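Local coordinates for PAN2-PAN3 deadenylation complex catalytic subunit pan2 (Neurospora crassa, PDB 4CZW), which shortens mRNA poly(A) tails as catalytic subunit of the PAN complex, here as its probably inactive ubiquitin-protease-like domain plus exonuclease domain, at residues Phe401-Asp404 and Trp405-Arg408; Val346-Gly349 and Arg350-Glu354. All blocks are in the same frame, centred on the assembly; numbering follows the deposited sequence.

Interaction 1: residues Phe401-Asp404 and Trp405-Arg408; sequences FNMD and WKTR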
loop_
_atom_site.group_PDB
_atom_site.type_symbol
_atom_site.label_atom_id
_atom_site.label_comp_id
_atom_site.label_asym_id
_atom_site.label_seq_id
_atom_site.Cartn_x
_atom_site.Cartn_y
_atom_site.Cartn_z
ATOM N N PHE A 401 -0.138 12.474 12.860
ATOM C CA PHE A 401 0.916 11.644 12.288
ATOM C C PHE A 401 2.088 11.511 13.257
ATOM O O PHE A 401 2.212 12.288 14.204
ATOM C CB PHE A 401 1.396 12.218 10.951
ATOM C CG PHE A 401 2.104 13.538 11.074
ATOM C CD1 PHE A 401 1.388 14.720 11.150
ATOM C CD2 PHE A 401 3.489 13.596 11.103
ATOM C CE1 PHE A 401 2.038 15.935 11.260
ATOM C CE2 PHE A 401 4.144 14.807 11.212
ATOM C CZ PHE A 401 3.417 15.978 11.291
ATOM N N ASN A 402 2.942 10.524 13.013
ATOM C CA ASN A 402 4.114 10.296 13.850
ATOM C C ASN A 402 5.313 9.871 13.005
ATOM O O ASN A 402 5.227 8.923 12.227
ATOM C CB ASN A 402 3.809 9.244 14.918
ATOM C CG ASN A 402 4.973 9.011 15.856
ATOM O OD1 ASN A 402 5.739 8.064 15.685
ATOM N ND2 ASN A 402 5.111 9.874 16.856
HETATM N N MSE A 403 6.428 10.576 13.166
HETATM C CA MSE A 403 7.594 10.369 12.310
HETATM C C MSE A 403 8.691 9.545 12.978
HETATM O O MSE A 403 9.814 9.482 12.479
HETATM C CB MSE A 403 8.167 11.719 11.869
HETATM C CG MSE A 403 7.202 12.580 11.071
HETATM SE SE MSE A 403 6.644 11.730 9.409
HETATM C CE MSE A 403 8.406 11.402 8.637
ATOM N N ASP A 404 8.366 8.912 14.101
ATOM C CA ASP A 404 9.355 8.133 14.839
ATOM C C ASP A 404 9.774 6.878 14.079
ATOM O O ASP A 404 10.861 6.343 14.304
ATOM C CB ASP A 404 8.820 7.750 16.220
ATOM C CG ASP A 404 8.455 8.959 17.058
ATOM O OD1 ASP A 404 8.946 10.067 16.755
ATOM O OD2 ASP A 404 7.680 8.801 18.025
ATOM N N TRP A 405 8.911 6.409 13.181
ATOM C CA TRP A 405 9.228 5.249 12.357
ATOM C C TRP A 405 10.409 5.562 11.444
ATOM O O TRP A 405 11.212 4.687 11.124
ATOM C CB TRP A 405 8.015 4.815 11.528
ATOM C CG TRP A 405 7.599 5.809 10.479
ATOM C CD1 TRP A 405 6.702 6.826 10.623
ATOM C CD2 TRP A 405 8.066 5.876 9.123
ATOM N NE1 TRP A 405 6.580 7.522 9.444
ATOM C CE2 TRP A 405 7.406 6.960 8.509
ATOM C CE3 TRP A 405 8.977 5.127 8.373
ATOM C CZ2 TRP A 405 7.629 7.312 7.178
ATOM C CZ3 TRP A 405 9.196 5.478 7.051
ATOM C CH2 TRP A 405 8.526 6.561 6.468
ATOM N N LYS A 406 10.507 6.822 11.036
ATOM C CA LYS A 406 11.597 7.275 10.185
ATOM C C LYS A 406 12.782 7.724 11.034
ATOM O O LYS A 406 13.934 7.434 10.715
ATOM C CB LYS A 406 11.124 8.412 9.276
ATOM C CG LYS A 406 12.074 8.758 8.144
ATOM C CD LYS A 406 11.424 9.744 7.184
ATOM C CE LYS A 406 12.322 10.043 5.997
ATOM N NZ LYS A 406 11.655 10.954 5.025
ATOM N N THR A 407 12.483 8.428 12.123
ATOM C CA THR A 407 13.505 8.925 13.037
ATOM C C THR A 407 14.297 7.785 13.671
ATOM O O THR A 407 15.528 7.806 13.690
ATOM C CB THR A 407 12.885 9.790 14.153
ATOM O OG1 THR A 407 12.297 10.964 13.578
ATOM C CG2 THR A 407 13.941 10.202 15.165
ATOM N N ARG A 408 13.587 6.786 14.187
ATOM C CA ARG A 408 14.234 5.632 14.799
ATOM C C ARG A 408 14.070 4.388 13.932
ATOM O O ARG A 408 13.724 3.313 14.425
ATOM C CB ARG A 408 13.678 5.384 16.201
ATOM C CG ARG A 408 13.970 6.509 17.182
ATOM C CD ARG A 408 13.637 6.107 18.609
ATOM N NE ARG A 408 12.215 5.831 18.790
ATOM C CZ ARG A 408 11.312 6.752 19.109
ATOM N NH1 ARG A 408 11.681 8.015 19.280
ATOM N NH2 ARG A 408 10.039 6.412 19.254
#
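The indole of Trp-405 meets Asn-402 at its edge. Asn-402 O lies near the ring plane, 3.0 Å from Trp-405 CD1. The motif is an Asx turn leading into the short helix 404-407, with Met-403 at the N-cap position. Lys-406 CB lies over the centre of one face of the indole. Met-403, present as selenomethionine, makes an oblique Met-aromatic contact, with Met-403 SE 5.2 Å from the centroid of the five-membered ring of Trp-405. The second flat group is the guanidinium of Arg-408, with Asp-404 CB over one face.

In the Asx turn, Asn-402 OD1 accepts from Asp-404 N at 3.2 Å, with the donor above the carbonyl plane. The helix is then tied down through Met-403 O, which takes three donors. Thr-407 N comes in the carbonyl plane, while Lys-406 N and Thr-407 OG1 lie out of that plane, on opposite sides of it. The threonine hydroxyl gets there because it stands beside its own backbone N (chi1 -64°). The Met-403 and Lys-406 side chains lie side by side, CE against CD.

Trp-405 also joins domains. Its ring touches helices 61-71 and 81-94 of the ubiquitin-protease-like domain and Trp-537 and Asn-541 on helix 529-541 of the exonuclease domain. Putting an alanine here would remove the ring, and would probably open a gap between those helices and uncover Lys-406 CB.

Asp-404 and Arg-408 lie side by side and point the same way, one helical turn apart. Their planes are 42° apart, so the carboxylate and guanidinium are not coplanar. Asp-404 OD2 also has a hydrogen bond with Ser-156 OG and weakly accepts from Asn-402 ND2. The salt bridge is long, with Asp-404 OD2 3.6 Å from Arg-408 NH2.

Interaction 2: residues Val346-Gly349 and Arg350-Glu354; sequences VNVG and RAEPE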
loop_
_atom_site.group_PDB
_atom_site.type_symbol
_atom_site.label_atom_id
_atom_site.label_comp_id
_atom_site.label_asym_id
_atom_site.label_seq_id
_atom_site.Cartn_x
_atom_site.Cartn_y
_atom_site.Cartn_z
ATOM N N VAL A 346 -12.048 9.603 -2.026
ATOM C CA VAL A 346 -11.434 9.818 -0.721
ATOM C C VAL A 346 -11.242 11.299 -0.398
ATOM O O VAL A 346 -10.844 12.087 -1.255
ATOM C CB VAL A 346 -10.060 9.110 -0.639
ATOM C CG1 VAL A 346 -9.415 9.328 0.720
ATOM C CG2 VAL A 346 -10.208 7.624 -0.929
ATOM N N ASN A 347 -11.538 11.671 0.845
ATOM C CA ASN A 347 -11.210 12.999 1.349
ATOM C C ASN A 347 -9.775 13.009 1.869
ATOM O O ASN A 347 -9.509 12.564 2.985
ATOM C CB ASN A 347 -12.187 13.415 2.451
ATOM C CG ASN A 347 -12.118 14.900 2.772
ATOM O OD1 ASN A 347 -11.054 15.517 2.705
ATOM N ND2 ASN A 347 -13.259 15.480 3.122
ATOM N N VAL A 348 -8.855 13.520 1.057
ATOM C CA VAL A 348 -7.434 13.491 1.394
ATOM C C VAL A 348 -7.063 14.506 2.472
ATOM O O VAL A 348 -5.901 14.604 2.868
ATOM C CB VAL A 348 -6.559 13.754 0.152
ATOM C CG1 VAL A 348 -6.835 12.713 -0.920
ATOM C CG2 VAL A 348 -6.800 15.158 -0.382
ATOM N N GLY A 349 -8.051 15.258 2.946
ATOM C CA GLY A 349 -7.818 16.268 3.961
ATOM C C GLY A 349 -7.632 15.691 5.351
ATOM O O GLY A 349 -7.062 16.343 6.227
ATOM N N ARG A 350 -8.110 14.467 5.553
ATOM C CA ARG A 350 -8.019 13.814 6.855
ATOM C C ARG A 350 -6.567 13.543 7.242
ATOM O O ARG A 350 -6.198 13.644 8.413
ATOM C CB ARG A 350 -8.805 12.499 6.857
ATOM C CG ARG A 350 -10.153 12.558 6.153
ATOM C CD ARG A 350 -11.110 13.533 6.815
ATOM N NE ARG A 350 -12.437 13.470 6.208
ATOM C CZ ARG A 350 -13.438 14.292 6.504
ATOM N NH1 ARG A 350 -13.268 15.252 7.401
ATOM N NH2 ARG A 350 -14.611 14.155 5.899
ATOM N N ALA A 351 -5.749 13.202 6.250
ATOM C CA ALA A 351 -4.350 12.862 6.489
ATOM C C ALA A 351 -3.426 14.048 6.227
ATOM O O ALA A 351 -2.231 13.877 5.987
ATOM C CB ALA A 351 -3.943 11.676 5.627
ATOM N N GLU A 352 -3.989 15.250 6.274
ATOM C CA GLU A 352 -3.224 16.472 6.053
ATOM C C GLU A 352 -3.432 17.449 7.204
ATOM O O GLU A 352 -4.431 17.355 7.919
ATOM C CB GLU A 352 -3.626 17.121 4.726
ATOM C CG GLU A 352 -3.209 16.338 3.496
ATOM C CD GLU A 352 -3.641 17.010 2.208
ATOM O OE1 GLU A 352 -4.411 17.992 2.276
ATOM O OE2 GLU A 352 -3.207 16.560 1.128
ATOM N N PRO A 353 -2.481 18.380 7.400
ATOM C CA PRO A 353 -2.644 19.451 8.390
ATOM C C PRO A 353 -3.967 20.192 8.222
ATOM O O PRO A 353 -4.365 20.491 7.096
ATOM C CB PRO A 353 -1.459 20.371 8.102
ATOM C CG PRO A 353 -0.410 19.455 7.583
ATOM C CD PRO A 353 -1.139 18.403 6.786
ATOM N N GLU A 354 -4.638 20.476 9.334
ATOM C CA GLU A 354 -5.965 21.084 9.303
ATOM C C GLU A 354 -5.945 22.482 8.696
ATOM O O GLU A 354 -5.184 23.348 9.127
ATOM C CB GLU A 354 -6.558 21.138 10.712
ATOM C CG GLU A 354 -7.979 21.676 10.762
ATOM C CD GLU A 354 -8.543 21.704 12.168
ATOM O OE1 GLU A 354 -7.765 21.512 13.125
ATOM O OE2 GLU A 354 -9.765 21.917 12.316
#
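Asn-347 and Arg-350 are joined first through the backbone. Arg-350 N points almost straight at Asn-347 O (174° at the hydrogen), but the bond is weak at 3.5 Å. It closes a type I beta turn from Asn-347 to Arg-350. A second type I turn, from Gly-349 to Glu-352, overlaps it. Here Glu-352 N donates to Gly-349 O at 3.3 Å, from well above the carbonyl plane.

The side chain of Asn-347 adds an Asx turn inside the first beta turn. With CG anti to the backbone N (chi1 -166°), Asn-347 OD1 reaches forward and accepts from Gly-349 N at 3.0 Å. The two turns carry the chain off the end of strand 339-347 in the ubiquitin-protease-like domain, where that strand pairs antiparallel with strands 321-334 and 361-365. Two weak hydrogen bonds, from Arg-360 N to OD1 and from ND2 to Gln-358 O, tie the same amide to the chain leading into strand 361-365.

Flat-group packing comes next. The side chains of Asn-347 and Arg-350 cross at about a right angle. Asn-347 ND2 sits over one face of the guanidinium, toward its rim, with the two planes 39° apart. ND2 and NH2 are both donors, so they touch without a hydrogen bond. The arginine chain bends at chi2, and Arg-350 CG passes 3.2 Å from Asn-347 O. Its charge is met by a salt bridge from NH2 to Glu-290.

Van der Waals contact joins Val-348 and Glu-352, which lie side by side. Glu-352 CG comes within 3.3 Å of Val-348 O, and Glu-352 OE2 is 4.1 Å from Val-348 CG2. The carboxylate has partners beyond the turn: OE2 is hydrogen-bonded to Tyr-38 OH, and OE1 forms a salt bridge with Arg-360.

The two interactions do not touch; their nearest atoms are about 6 Å apart and their centres 19 Å. Interaction 2 comes first along the chain and is partly buried, at a strand end of the large sheet. Interaction 1 is a surface contact on a short helix, with only Trp-405 buried. Both lean on helix 61-71: Ala-351 touches Pro-61 and Arg-64, while Asn-402 and Trp-405 touch residues further along it. Each uses an asparagine Asx turn. In interaction 1 this precedes a helix and acid and arginine pair locally. In interaction 2 it starts on the last residue of a strand, and the charged groups find their opposite charges outside the turn.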